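Local atomic coordinates of short chain dehydrogenase (Salmonella typhi, PDB entry 3G1T), a protein that probably catalyses NAD(P)(H)-dependent oxidation or reduction of a substrate not yet established. Residues A31-R36 against D222-Y227; V54-A59 against H63-W68; Y227-G232 against R236-M241. All coordinates share one frame; numbering follows the deposited sequence.

The three contacts follow one layer of helices beside the seven-stranded parallel sheet. Interaction 2, in which helix 48-62 turns back onto edge strand 67-70, lies along the chain between the two segments of interaction 1. The latter brings helix 25-36 against helix 224-231, and interaction 3 follows, joining that last helix to the loop before strand 242-244, the opposite edge. Centres of interactions 1 and 2 are about 15 Å apart, and I58 touches A35 and L32. Interactions 1 and 3, about 13 Å apart, share Y227. Interactions 2 and 3 do not touch (centres about 25 Å apart); helix 25-36, packed on both helix 48-62 and helix 224-231, links them.

Interaction 1. Residues A31-R36 against D222-Y227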
ATOM      1  N   ALA A  31      14.344   8.366  20.381  1.00 18.35           N
ATOM      2  CA  ALA A  31      14.003   8.210  21.829  1.00 17.54           C
ATOM      3  C   ALA A  31      14.983   9.019  22.747  1.00 16.72           C
ATOM      4  O   ALA A  31      14.594   9.813  23.627  1.00 15.77           O
ATOM      5  CB  ALA A  31      13.927   6.768  22.210  1.00 19.00           C
ATOM      6  N   LEU A  32      16.289   8.822  22.544  1.00 16.46           N
ATOM      7  CA  LEU A  32      17.304   9.638  23.221  1.00 18.04           C
ATOM      8  C   LEU A  32      17.147  11.128  23.052  1.00 17.33           C
ATOM      9  O   LEU A  32      17.218  11.868  24.052  1.00 16.88           O
ATOM     10  CB  LEU A  32      18.688   9.283  22.668  1.00 20.03           C
ATOM     11  CG  LEU A  32      19.178   7.917  23.161  1.00 24.47           C
ATOM     12  CD1 LEU A  32      20.494   7.690  22.361  1.00 20.93           C
ATOM     13  CD2 LEU A  32      19.469   7.857  24.659  1.00 23.39           C
ATOM     14  N   THR A  33      16.990  11.576  21.788  1.00 16.87           N
ATOM     15  CA  THR A  33      16.880  12.987  21.433  1.00 16.74           C
ATOM     16  C   THR A  33      15.583  13.577  22.020  1.00 17.48           C
ATOM     17  O   THR A  33      15.587  14.656  22.626  1.00 18.80           O
ATOM     18  CB  THR A  33      16.825  13.211  19.889  1.00 19.77           C
ATOM     19  OG1 THR A  33      17.914  12.579  19.227  1.00 22.04           O
ATOM     20  CG2 THR A  33      16.939  14.671  19.573  1.00 21.40           C
ATOM     21  N   TYR A  34      14.484  12.878  21.846  1.00 15.49           N
ATOM     22  CA  TYR A  34      13.210  13.384  22.495  1.00 14.79           C
ATOM     23  C   TYR A  34      13.317  13.537  24.018  1.00 16.44           C
ATOM     24  O   TYR A  34      12.904  14.571  24.553  1.00 18.63           O
ATOM     25  CB  TYR A  34      12.007  12.530  22.099  1.00 15.31           C
ATOM     26  CG  TYR A  34      11.630  12.543  20.651  1.00 15.74           C
ATOM     27  CD1 TYR A  34      12.005  13.596  19.806  1.00 15.47           C
ATOM     28  CD2 TYR A  34      10.851  11.506  20.141  1.00 15.59           C
ATOM     29  CE1 TYR A  34      11.631  13.599  18.440  1.00 17.14           C
ATOM     30  CE2 TYR A  34      10.444  11.479  18.802  1.00 17.01           C
ATOM     31  CZ  TYR A  34      10.802  12.514  17.968  1.00 16.37           C
ATOM     32  OH  TYR A  34      10.321  12.489  16.668  1.00 17.07           O
ATOM     33  N   ALA A  35      13.919  12.544  24.701  1.00 17.78           N
ATOM     34  CA  ALA A  35      14.196  12.643  26.160  1.00 16.62           C
ATOM     35  C   ALA A  35      15.112  13.853  26.473  1.00 16.90           C
ATOM     36  O   ALA A  35      14.865  14.611  27.436  1.00 16.51           O
ATOM     37  CB  ALA A  35      14.742  11.331  26.670  1.00 18.11           C
ATOM     38  N   ARG A  36      16.146  14.072  25.657  1.00 18.00           N
ATOM     39  CA  ARG A  36      17.027  15.226  25.849  1.00 19.79           C
ATOM     40  C   ARG A  36      16.374  16.601  25.676  1.00 18.36           C
ATOM     41  O   ARG A  36      16.822  17.592  26.319  1.00 16.72           O
ATOM     42  CB  ARG A  36      18.246  15.097  24.953  1.00 23.38           C
ATOM     43  CG  ARG A  36      19.223  13.982  25.388  1.00 27.32           C
ATOM     44  CD  ARG A  36      20.194  13.587  24.235  1.00 29.15           C
ATOM     45  NE  ARG A  36      21.056  12.457  24.645  1.00 29.10           N
ATOM     46  CZ  ARG A  36      21.661  11.608  23.802  1.00 34.15           C
ATOM     47  NH1 ARG A  36      21.472  11.726  22.501  1.00 28.77           N
ATOM     48  NH2 ARG A  36      22.417  10.603  24.275  1.00 29.17           N
ATOM     49  N   ASP A 222      22.484  13.210  12.858  1.00 14.44           N
ATOM     50  CA  ASP A 222      22.452  14.294  11.888  1.00 17.89           C
ATOM     51  C   ASP A 222      21.066  14.674  11.415  1.00 19.18           C
ATOM     52  O   ASP A 222      20.811  15.858  11.143  1.00 20.23           O
ATOM     53  CB  ASP A 222      23.283  13.947  10.656  1.00 19.47           C
ATOM     54  CG  ASP A 222      24.794  13.788  10.965  1.00 28.13           C
ATOM     55  OD1 ASP A 222      25.314  14.393  11.911  1.00 20.76           O
ATOM     56  OD2 ASP A 222      25.454  13.031  10.221  1.00 22.05           O
ATOM     57  N   ILE A 223      20.172  13.697  11.309  1.00 17.97           N
ATOM     58  CA  ILE A 223      18.856  13.955  10.731  1.00 20.62           C
ATOM     59  C   ILE A 223      17.783  14.313  11.755  1.00 21.07           C
ATOM     60  O   ILE A 223      16.613  14.473  11.398  1.00 19.38           O
ATOM     61  CB  ILE A 223      18.400  12.792   9.762  1.00 20.22           C
ATOM     62  CG1 ILE A 223      18.184  11.443  10.502  1.00 19.06           C
ATOM     63  CG2 ILE A 223      19.387  12.706   8.573  1.00 21.05           C
ATOM     64  CD1 ILE A 223      17.376  10.420   9.682  1.00 23.54           C
ATOM     65  N   MET A 224      18.189  14.454  13.018  1.00 20.14           N
ATOM     66  CA  MET A 224      17.179  14.700  14.103  1.00 18.77           C
ATOM     67  C   MET A 224      16.363  15.999  14.029  1.00 19.83           C
ATOM     68  O   MET A 224      15.232  15.979  14.534  1.00 20.17           O
ATOM     69  CB  MET A 224      17.825  14.565  15.490  1.00 17.62           C
ATOM     70  CG  MET A 224      18.002  13.054  15.919  1.00 21.54           C
ATOM     71  SD  MET A 224      16.553  11.959  16.156  1.00 10.32           S
ATOM     72  CE  MET A 224      16.545  11.003  14.630  1.00 24.45           C
ATOM     73  N   PRO A 225      16.878  17.088  13.413  1.00 19.87           N
ATOM     74  CA  PRO A 225      16.099  18.361  13.481  1.00 20.24           C
ATOM     75  C   PRO A 225      14.657  18.177  12.980  1.00 19.04           C
ATOM     76  O   PRO A 225      13.712  18.681  13.616  1.00 17.01           O
ATOM     77  CB  PRO A 225      16.895  19.331  12.592  1.00 21.11           C
ATOM     78  CG  PRO A 225      18.347  18.870  12.803  1.00 20.54           C
ATOM     79  CD  PRO A 225      18.277  17.319  12.947  1.00 19.84           C
ATOM     80  N   LEU A 226      14.477  17.432  11.892  1.00 19.13           N
ATOM     81  CA  LEU A 226      13.153  17.218  11.406  1.00 19.46           C
ATOM     82  C   LEU A 226      12.287  16.422  12.377  1.00 20.08           C
ATOM     83  O   LEU A 226      11.107  16.776  12.533  1.00 19.80           O
ATOM     84  CB  LEU A 226      13.214  16.545   9.999  1.00 21.36           C
ATOM     85  CG  LEU A 226      11.861  16.224   9.390  1.00 19.29           C
ATOM     86  CD1 LEU A 226      11.189  17.563   9.006  1.00 22.76           C
ATOM     87  CD2 LEU A 226      12.025  15.394   8.082  1.00 22.27           C
ATOM     88  N   TYR A 227      12.837  15.355  12.993  1.00 17.11           N
ATOM     89  CA  TYR A 227      12.168  14.572  14.008  1.00 15.59           C
ATOM     90  C   TYR A 227      11.709  15.344  15.208  1.00 16.76           C
ATOM     91  O   TYR A 227      10.604  15.097  15.689  1.00 18.32           O
ATOM     92  CB  TYR A 227      13.086  13.396  14.446  1.00 16.35           C
ATOM     93  CG  TYR A 227      13.150  12.300  13.371  1.00 16.86           C
ATOM     94  CD1 TYR A 227      12.429  11.132  13.530  1.00 17.43           C
ATOM     95  CD2 TYR A 227      13.943  12.459  12.189  1.00 17.20           C
ATOM     96  CE1 TYR A 227      12.433  10.112  12.577  1.00 16.71           C
ATOM     97  CE2 TYR A 227      13.993  11.388  11.231  1.00 18.06           C
ATOM     98  CZ  TYR A 227      13.242  10.259  11.453  1.00 18.78           C
ATOM     99  OH  TYR A 227      13.227   9.223  10.578  1.00 18.42           O
TER
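The phenol of Y34 reaches across from helix 25-36 and donates its hydroxyl hydrogen to the main-chain oxygen of Y227, with OH and O 2.8 Å apart. The donor stands 54° out of the carbonyl plane, and the angle at the oxygen is 114°, so the bond comes from above the peptide rather than on a lone pair. Beside the hydroxyl, CE1 of Y34 also lies 3.3 Å from Y227 O, which places the carbonyl at the edge of the phenol ring, and OH rests on CB of Y227. T33, the residue before Y34, meets M224, about one turn before Y227: OG1 of T33 is 3.3 Å from CG of M224 and nearly as close to SD. That hydroxyl is already bonded to the carbonyl of E29; with chi1 at -53° it stays beside the backbone N while CG2 also reaches M224. The methionine chain bends at chi2 and chi3, carrying its CE over one face of the Y227 ring, 3.8 Å above the plane and offset to the rim. The contact is buried. L228 and M231 extend it along helix 224-231, while Y34 and A31 also pack on V41 of strand 40-45, and L32 and A35 meet helix 48-62.

Interaction 2. Residues V54-A59 against H63-W68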
ATOM      1  N   VAL A  54      18.235   0.788  26.137  1.00 21.61           N
ATOM      2  CA  VAL A  54      17.991   2.157  25.677  1.00 19.15           C
ATOM      3  C   VAL A  54      17.352   2.946  26.818  1.00 19.36           C
ATOM      4  O   VAL A  54      17.708   4.142  27.125  1.00 17.60           O
ATOM      5  CB  VAL A  54      17.109   2.176  24.385  1.00 18.45           C
ATOM      6  CG1 VAL A  54      16.784   3.566  24.030  1.00 20.40           C
ATOM      7  CG2 VAL A  54      17.848   1.523  23.188  1.00 22.06           C
ATOM      8  N   ALA A  55      16.391   2.311  27.467  1.00 19.39           N
ATOM      9  CA  ALA A  55      15.722   3.001  28.575  1.00 21.57           C
ATOM     10  C   ALA A  55      16.718   3.361  29.692  1.00 22.59           C
ATOM     11  O   ALA A  55      16.558   4.380  30.326  1.00 20.54           O
ATOM     12  CB  ALA A  55      14.578   2.176  29.134  1.00 23.71           C
ATOM     13  N   GLN A  56      17.696   2.473  29.953  1.00 22.09           N
ATOM     14  CA  GLN A  56      18.719   2.701  30.994  1.00 23.86           C
ATOM     15  C   GLN A  56      19.648   3.859  30.615  1.00 22.30           C
ATOM     16  O   GLN A  56      20.044   4.648  31.451  1.00 19.19           O
ATOM     17  CB  GLN A  56      19.533   1.422  31.254  1.00 26.88           C
ATOM     18  CG  GLN A  56      18.669   0.223  31.705  1.00 47.44           C
ATOM     19  CD  GLN A  56      18.902  -0.266  33.150  1.00 30.96           C
ATOM     20  OE1 GLN A  56      18.607  -1.426  33.470  1.00 46.32           O
ATOM     21  NE2 GLN A  56      19.405   0.630  34.023  1.00 47.23           N
ATOM     22  N   HIS A  57      19.931   3.979  29.324  1.00 23.87           N
ATOM     23  CA  HIS A  57      20.756   5.068  28.810  1.00 23.80           C
ATOM     24  C   HIS A  57      20.004   6.378  29.075  1.00 22.42           C
ATOM     25  O   HIS A  57      20.580   7.309  29.598  1.00 22.26           O
ATOM     26  CB  HIS A  57      21.077   4.792  27.312  1.00 28.29           C
ATOM     27  CG  HIS A  57      21.990   5.794  26.644  1.00 32.24           C
ATOM     28  ND1 HIS A  57      22.585   5.542  25.423  1.00 32.38           N
ATOM     29  CD2 HIS A  57      22.439   7.018  27.025  1.00 32.50           C
ATOM     30  CE1 HIS A  57      23.322   6.582  25.055  1.00 32.37           C
ATOM     31  NE2 HIS A  57      23.264   7.486  26.015  1.00 32.94           N
ATOM     32  N   ILE A  58      18.698   6.434  28.795  1.00 21.37           N
ATOM     33  CA  ILE A  58      17.914   7.667  29.008  1.00 20.20           C
ATOM     34  C   ILE A  58      17.878   7.935  30.528  1.00 20.34           C
ATOM     35  O   ILE A  58      18.066   9.091  30.947  1.00 20.71           O
ATOM     36  CB  ILE A  58      16.474   7.541  28.387  1.00 19.51           C
ATOM     37  CG1 ILE A  58      16.514   7.611  26.855  1.00 22.38           C
ATOM     38  CG2 ILE A  58      15.438   8.596  28.980  1.00 21.03           C
ATOM     39  CD1 ILE A  58      15.208   7.064  26.152  1.00 19.94           C
ATOM     40  N   ALA A  59      17.658   6.883  31.332  1.00 20.12           N
ATOM     41  CA  ALA A  59      17.633   7.009  32.814  1.00 20.93           C
ATOM     42  C   ALA A  59      18.942   7.546  33.341  1.00 20.83           C
ATOM     43  O   ALA A  59      18.949   8.468  34.174  1.00 21.90           O
ATOM     44  CB  ALA A  59      17.308   5.719  33.492  1.00 21.73           C
ATOM     45  N   HIS A  63      17.430  10.739  34.623  1.00 39.40           N
ATOM     46  CA  HIS A  63      17.231  10.282  36.008  1.00 42.41           C
ATOM     47  C   HIS A  63      15.830   9.708  36.344  1.00 42.50           C
ATOM     48  O   HIS A  63      15.521   9.482  37.527  1.00 43.65           O
ATOM     49  CB  HIS A  63      17.717  11.348  37.024  1.00 45.39           C
ATOM     50  CG  HIS A  63      19.147  11.775  36.822  1.00 48.79           C
ATOM     51  ND1 HIS A  63      20.222  10.940  37.060  1.00 47.51           N
ATOM     52  CD2 HIS A  63      19.677  12.953  36.401  1.00 47.99           C
ATOM     53  CE1 HIS A  63      21.348  11.589  36.810  1.00 48.66           C
ATOM     54  NE2 HIS A  63      21.046  12.811  36.406  1.00 48.01           N
ATOM     55  N   VAL A  64      14.998   9.491  35.310  1.00 40.43           N
ATOM     56  CA  VAL A  64      13.713   8.757  35.419  1.00 39.75           C
ATOM     57  C   VAL A  64      13.699   7.696  34.308  1.00 38.00           C
ATOM     58  O   VAL A  64      13.821   8.069  33.125  1.00 37.63           O
ATOM     59  CB  VAL A  64      12.467   9.659  35.160  1.00 40.67           C
ATOM     60  CG1 VAL A  64      11.186   8.942  35.645  1.00 60.39           C
ATOM     61  CG2 VAL A  64      12.615  11.071  35.801  1.00 60.13           C
ATOM     62  N   GLN A  65      13.528   6.416  34.664  1.00 35.97           N
ATOM     63  CA  GLN A  65      13.542   5.345  33.665  1.00 34.75           C
ATOM     64  C   GLN A  65      12.238   5.262  32.847  1.00 31.27           C
ATOM     65  O   GLN A  65      11.160   5.068  33.433  1.00 28.79           O
ATOM     66  CB  GLN A  65      13.961   3.960  34.265  1.00 36.72           C
ATOM     67  CG  GLN A  65      14.334   2.918  33.165  1.00 56.93           C
ATOM     68  CD  GLN A  65      14.813   1.553  33.698  1.00 39.49           C
ATOM     69  OE1 GLN A  65      15.574   1.489  34.666  1.00 57.71           O
ATOM     70  NE2 GLN A  65      14.410   0.461  33.024  1.00 56.91           N
ATOM     71  N   PRO A  66      12.339   5.416  31.501  1.00 30.68           N
ATOM     72  CA  PRO A  66      11.215   5.308  30.540  1.00 29.63           C
ATOM     73  C   PRO A  66      10.559   3.994  30.631  1.00 27.78           C
ATOM     74  O   PRO A  66      11.216   2.974  30.880  1.00 27.23           O
ATOM     75  CB  PRO A  66      11.903   5.384  29.178  1.00 30.70           C
ATOM     76  CG  PRO A  66      13.113   6.146  29.437  1.00 27.75           C
ATOM     77  CD  PRO A  66      13.585   5.795  30.794  1.00 31.02           C
ATOM     78  N   GLN A  67       9.257   3.983  30.394  1.00 27.46           N
ATOM     79  CA  GLN A  67       8.578   2.716  30.260  1.00 28.88           C
ATOM     80  C   GLN A  67       8.763   2.145  28.874  1.00 24.45           C
ATOM     81  O   GLN A  67       8.927   2.884  27.905  1.00 23.05           O
ATOM     82  CB  GLN A  67       7.104   2.847  30.607  1.00 32.63           C
ATOM     83  CG  GLN A  67       6.881   2.720  32.130  1.00 70.48           C
ATOM     84  CD  GLN A  67       5.417   2.664  32.523  1.00 35.91           C
ATOM     85  OE1 GLN A  67       5.006   3.300  33.504  1.00 71.14           O
ATOM     86  NE2 GLN A  67       4.612   1.921  31.746  1.00 70.69           N
ATOM     87  N   TRP A  68       8.798   0.839  28.786  1.00 23.47           N
ATOM     88  CA  TRP A  68       8.919   0.176  27.507  0.50 24.38           C
ATOM     89  C   TRP A  68       7.891  -0.930  27.384  1.00 23.86           C
ATOM     90  O   TRP A  68       7.356  -1.376  28.360  1.00 25.29           O
ATOM     91  CB  TRP A  68      10.356  -0.334  27.249  0.50 25.79           C
ATOM     92  CG  TRP A  68      10.957  -1.118  28.403  0.50 27.85           C
ATOM     93  CD1 TRP A  68      11.741  -0.627  29.411  0.50 26.54           C
ATOM     94  CD2 TRP A  68      10.816  -2.525  28.653  0.50 26.62           C
ATOM     95  NE1 TRP A  68      12.110  -1.642  30.260  0.50 27.05           N
ATOM     96  CE2 TRP A  68      11.536  -2.814  29.830  0.50 28.17           C
ATOM     97  CE3 TRP A  68      10.144  -3.568  27.997  0.50 29.08           C
ATOM     98  CZ2 TRP A  68      11.614  -4.108  30.365  0.50 27.29           C
ATOM     99  CZ3 TRP A  68      10.216  -4.850  28.525  0.50 26.45           C
ATOM    100  CH2 TRP A  68      10.938  -5.109  29.713  0.50 29.30           C
TER
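The indole of W68 comes obliquely to A55, whose CB lies 4.0 Å from CD1 in one of the two conformers modelled for W68. Two further flat groups, the amides of Q56 and Q65, are turned 30° apart where their side chains cross. Their NE2 and OE1 stay 4.0 Å apart, too far for a hydrogen bond, and OE1 of Q56 is instead held by R52. The imidazole of H63 likewise meets the carbonyl oxygen of A59 at a slant.

Between these ends the proline ring of P66 wedges against the helix. Its CG sits 3.4 Å from CG2 of I58, tighter than usual van der Waals contact, and its CD lies 3.3 Å from the carbonyl oxygen of A55. The branch CG2 of I58 lies anti to the backbone N (chi1 -73° places CG1 beside it), and both CG2 and CD1 reach the ring. A59 takes the neighbouring place, with CB 3.8 Å from CA of Q65, whose CB and CG pass alongside the methyl.

The reversal is fastened by one backbone bond: N of H63 donates to O of A59 at 2.8 Å, bent to 137° at the hydrogen. H63 has a positive phi and is the first residue to leave the helix, which turns the chain back along the helix flank. I58 continues inward to L32 and A35, and Q67 pairs with L43. This is the return half of a beta-alpha-beta crossover, strand 40-45, helix 48-62 and strand 67-70, the repeating unit of the Rossmann fold.

Interaction 3. Residues Y227-G232 against R236-M241; sequences YLWLMG and RRKTGM
G232, whose carbonyl lies nearest R236, gives its N-H to the carbonyl oxygen of L228 (N to O 3.2 Å), and that oxygen also receives N of M231 at 3.1 Å. Two donors thus share one acceptor in the last turn, and a weak bond from G232 N to W229 O accompanies them. No hydrogen bond joins the two segments directly: O of G232 and N of R236 remain 4.3 Å apart. Between them, the hydroxyl of S235 is bonded to the carbonyls of both W229 and G232, tying the turn to the helix end.

The side-chain contact is made by W229 and K238. With CG anti to the backbone N (chi1 -179°), the indole swings out from the helix, and its six-membered ring approaches the lysine obliquely. The lysine bends at chi2 and chi4, and therefore touches the ring at two places along its length: CG lies 3.7 Å from CH2 of W229, and NZ comes within 3.7 Å of CZ2. The two side chains cross at about a right angle. Y5 and F243 add edge-to-face partners to the indole, which packs against these rings as well as the lysine.

The end of the R236 side chain leads away from the helix; the side chain lies about 5 Å from a bound magnesium ion. Farther along, the loop runs beside strand 190-196: the carbonyl of K238 and the amide of M241 are both held by the side chain of N193, and G240 bonds to V192. Helix 224-231, with L230 and M231 packed on V150 of strand 147-152, is followed by this loop and then by strand 242-244 at the edge of the sheet.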
ATOM      1  N   TYR A 227      12.837  15.355  12.993  1.00 17.11           N
ATOM      2  CA  TYR A 227      12.168  14.572  14.008  1.00 15.59           C
ATOM      3  C   TYR A 227      11.709  15.344  15.208  1.00 16.76           C
ATOM      4  O   TYR A 227      10.604  15.097  15.689  1.00 18.32           O
ATOM      5  CB  TYR A 227      13.086  13.396  14.446  1.00 16.35           C
ATOM      6  CG  TYR A 227      13.150  12.300  13.371  1.00 16.86           C
ATOM      7  CD1 TYR A 227      12.429  11.132  13.530  1.00 17.43           C
ATOM      8  CD2 TYR A 227      13.943  12.459  12.189  1.00 17.20           C
ATOM      9  CE1 TYR A 227      12.433  10.112  12.577  1.00 16.71           C
ATOM     10  CE2 TYR A 227      13.993  11.388  11.231  1.00 18.06           C
ATOM     11  CZ  TYR A 227      13.242  10.259  11.453  1.00 18.78           C
ATOM     12  OH  TYR A 227      13.227   9.223  10.578  1.00 18.42           O
ATOM     13  N   LEU A 228      12.554  16.276  15.665  1.00 17.16           N
ATOM     14  CA  LEU A 228      12.213  17.222  16.727  1.00 14.73           C
ATOM     15  C   LEU A 228      11.124  18.203  16.242  1.00 17.49           C
ATOM     16  O   LEU A 228      10.116  18.401  16.983  1.00 18.09           O
ATOM     17  CB  LEU A 228      13.457  18.103  17.097  1.00 18.39           C
ATOM     18  CG  LEU A 228      14.321  17.315  18.057  1.00 31.04           C
ATOM     19  CD1 LEU A 228      15.773  17.946  18.047  1.00 22.87           C
ATOM     20  CD2 LEU A 228      13.621  17.220  19.508  1.00 20.78           C
ATOM     21  N   TRP A 229      11.300  18.779  15.040  1.00 15.84           N
ATOM     22  CA  TRP A 229      10.331  19.796  14.533  1.00 18.13           C
ATOM     23  C   TRP A 229       8.905  19.225  14.463  1.00 17.92           C
ATOM     24  O   TRP A 229       7.942  19.861  14.931  1.00 15.67           O
ATOM     25  CB  TRP A 229      10.799  20.236  13.165  1.00 16.63           C
ATOM     26  CG  TRP A 229       9.895  21.290  12.588  1.00 16.29           C
ATOM     27  CD1 TRP A 229       9.827  22.625  12.958  1.00 18.60           C
ATOM     28  CD2 TRP A 229       8.969  21.105  11.538  1.00 17.56           C
ATOM     29  NE1 TRP A 229       8.882  23.281  12.169  1.00 18.25           N
ATOM     30  CE2 TRP A 229       8.320  22.364  11.316  1.00 16.84           C
ATOM     31  CE3 TRP A 229       8.613  19.998  10.757  1.00 16.69           C
ATOM     32  CZ2 TRP A 229       7.364  22.545  10.303  1.00 17.82           C
ATOM     33  CZ3 TRP A 229       7.637  20.158   9.779  1.00 20.10           C
ATOM     34  CH2 TRP A 229       7.013  21.436   9.573  1.00 17.77           C
ATOM     35  N   LEU A 230       8.753  17.998  13.958  1.00 18.53           N
ATOM     36  CA  LEU A 230       7.380  17.417  13.892  0.50 17.85           C
ATOM     37  C   LEU A 230       6.726  17.108  15.217  1.00 16.87           C
ATOM     38  O   LEU A 230       5.508  17.000  15.262  1.00 14.93           O
ATOM     39  CB  LEU A 230       7.310  16.170  12.987  0.50 18.70           C
ATOM     40  CG  LEU A 230       7.333  16.478  11.485  0.50 11.77           C
ATOM     41  CD1 LEU A 230       7.424  15.165  10.719  0.50 19.60           C
ATOM     42  CD2 LEU A 230       6.080  17.248  10.962  0.50 18.19           C
ATOM     43  N   MET A 231       7.506  16.946  16.325  1.00 15.15           N
ATOM     44  CA  MET A 231       6.846  16.651  17.617  1.00 15.08           C
ATOM     45  C   MET A 231       6.527  17.937  18.422  1.00 14.55           C
ATOM     46  O   MET A 231       5.667  17.918  19.296  1.00 18.28           O
ATOM     47  CB  MET A 231       7.741  15.723  18.466  1.00 17.09           C
ATOM     48  CG  MET A 231       7.693  14.213  18.008  1.00 18.64           C
ATOM     49  SD  MET A 231       6.014  13.456  17.949  1.00 12.41           S
ATOM     50  CE  MET A 231       6.322  11.971  17.008  1.00 21.75           C
ATOM     51  N   GLY A 232       7.226  19.030  18.080  1.00 13.85           N
ATOM     52  CA  GLY A 232       7.143  20.378  18.752  1.00 13.63           C
ATOM     53  C   GLY A 232       6.070  21.255  18.146  1.00 14.26           C
ATOM     54  O   GLY A 232       5.573  21.071  16.995  1.00 13.97           O
ATOM     55  N   ARG A 236       2.858  22.797  14.217  1.00 15.20           N
ATOM     56  CA  ARG A 236       1.454  22.456  14.576  1.00 16.98           C
ATOM     57  C   ARG A 236       0.464  22.753  13.436  1.00 18.24           C
ATOM     58  O   ARG A 236      -0.634  22.173  13.399  1.00 18.74           O
ATOM     59  CB  ARG A 236       0.985  23.211  15.844  1.00 18.46           C
ATOM     60  CG  ARG A 236       0.810  24.674  15.654  1.00 20.50           C
ATOM     61  CD  ARG A 236       0.347  25.303  17.013  1.00 20.81           C
ATOM     62  NE  ARG A 236      -0.809  24.538  17.497  1.00 22.09           N
ATOM     63  CZ  ARG A 236      -1.023  24.250  18.785  1.00 23.58           C
ATOM     64  NH1 ARG A 236      -0.241  24.750  19.749  1.00 24.72           N
ATOM     65  NH2 ARG A 236      -2.053  23.518  19.108  1.00 21.37           N
ATOM     66  N   ARG A 237       0.795  23.631  12.506  1.00 17.32           N
ATOM     67  CA  ARG A 237      -0.141  23.877  11.385  1.00 20.03           C
ATOM     68  C   ARG A 237      -0.010  22.930  10.171  1.00 19.73           C
ATOM     69  O   ARG A 237      -0.682  23.181   9.121  1.00 18.90           O
ATOM     70  CB  ARG A 237       0.050  25.318  10.895  1.00 23.79           C
ATOM     71  CG  ARG A 237      -0.483  26.317  11.969  1.00 30.08           C
ATOM     72  CD  ARG A 237      -0.068  27.820  11.820  1.00 32.67           C
ATOM     73  NE  ARG A 237       1.384  28.096  11.746  1.00 33.96           N
ATOM     74  CZ  ARG A 237       2.326  28.044  12.727  1.00 38.83           C
ATOM     75  NH1 ARG A 237       2.094  27.640  14.007  1.00 33.27           N
ATOM     76  NH2 ARG A 237       3.587  28.380  12.386  1.00 35.33           N
ATOM     77  N   LYS A 238       0.880  21.931  10.292  1.00 15.56           N
ATOM     78  CA  LYS A 238       1.252  21.084   9.135  1.00 15.95           C
ATOM     79  C   LYS A 238       0.703  19.689   9.372  1.00 16.56           C
ATOM     80  O   LYS A 238       0.950  19.072  10.409  1.00 15.88           O
ATOM     81  CB  LYS A 238       2.817  20.999   8.928  1.00 21.08           C
ATOM     82  CG  LYS A 238       3.476  22.343   8.874  1.00 27.95           C
ATOM     83  CD  LYS A 238       3.607  22.798   7.464  1.00 27.93           C
ATOM     84  CE  LYS A 238       4.136  24.262   7.373  1.00 30.44           C
ATOM     85  NZ  LYS A 238       5.631  24.502   7.618  1.00 32.16           N
ATOM     86  N   THR A 239      -0.102  19.224   8.390  1.00 18.01           N
ATOM     87  CA  THR A 239      -0.658  17.878   8.458  1.00 17.00           C
ATOM     88  C   THR A 239      -0.859  17.419   7.033  1.00 16.20           C
ATOM     89  O   THR A 239      -0.971  18.224   6.129  1.00 17.55           O
ATOM     90  CB  THR A 239      -1.956  17.812   9.267  1.00 13.88           C
ATOM     91  OG1 THR A 239      -2.330  16.463   9.571  1.00 15.14           O
ATOM     92  CG2 THR A 239      -3.127  18.525   8.512  1.00 17.16           C
ATOM     93  N   GLY A 240      -0.880  16.113   6.870  1.00 14.28           N
ATOM     94  CA  GLY A 240      -1.023  15.509   5.552  1.00 13.20           C
ATOM     95  C   GLY A 240       0.205  15.538   4.655  1.00 13.95           C
ATOM     96  O   GLY A 240       0.060  15.226   3.471  1.00 15.15           O
ATOM     97  N   MET A 241       1.361  15.889   5.189  1.00 16.43           N
ATOM     98  CA  MET A 241       2.544  16.144   4.346  0.50 16.88           C
ATOM     99  C   MET A 241       3.581  15.033   4.525  1.00 16.42           C
ATOM    100  O   MET A 241       3.572  14.358   5.531  1.00 16.92           O
ATOM    101  CB  MET A 241       3.194  17.495   4.692  0.50 16.12           C
ATOM    102  CG  MET A 241       2.272  18.698   4.396  0.50 20.15           C
ATOM    103  SD  MET A 241       2.818  20.335   4.925  0.50 15.58           S
ATOM    104  CE  MET A 241       4.333  20.590   4.010  0.50 20.24           C
TER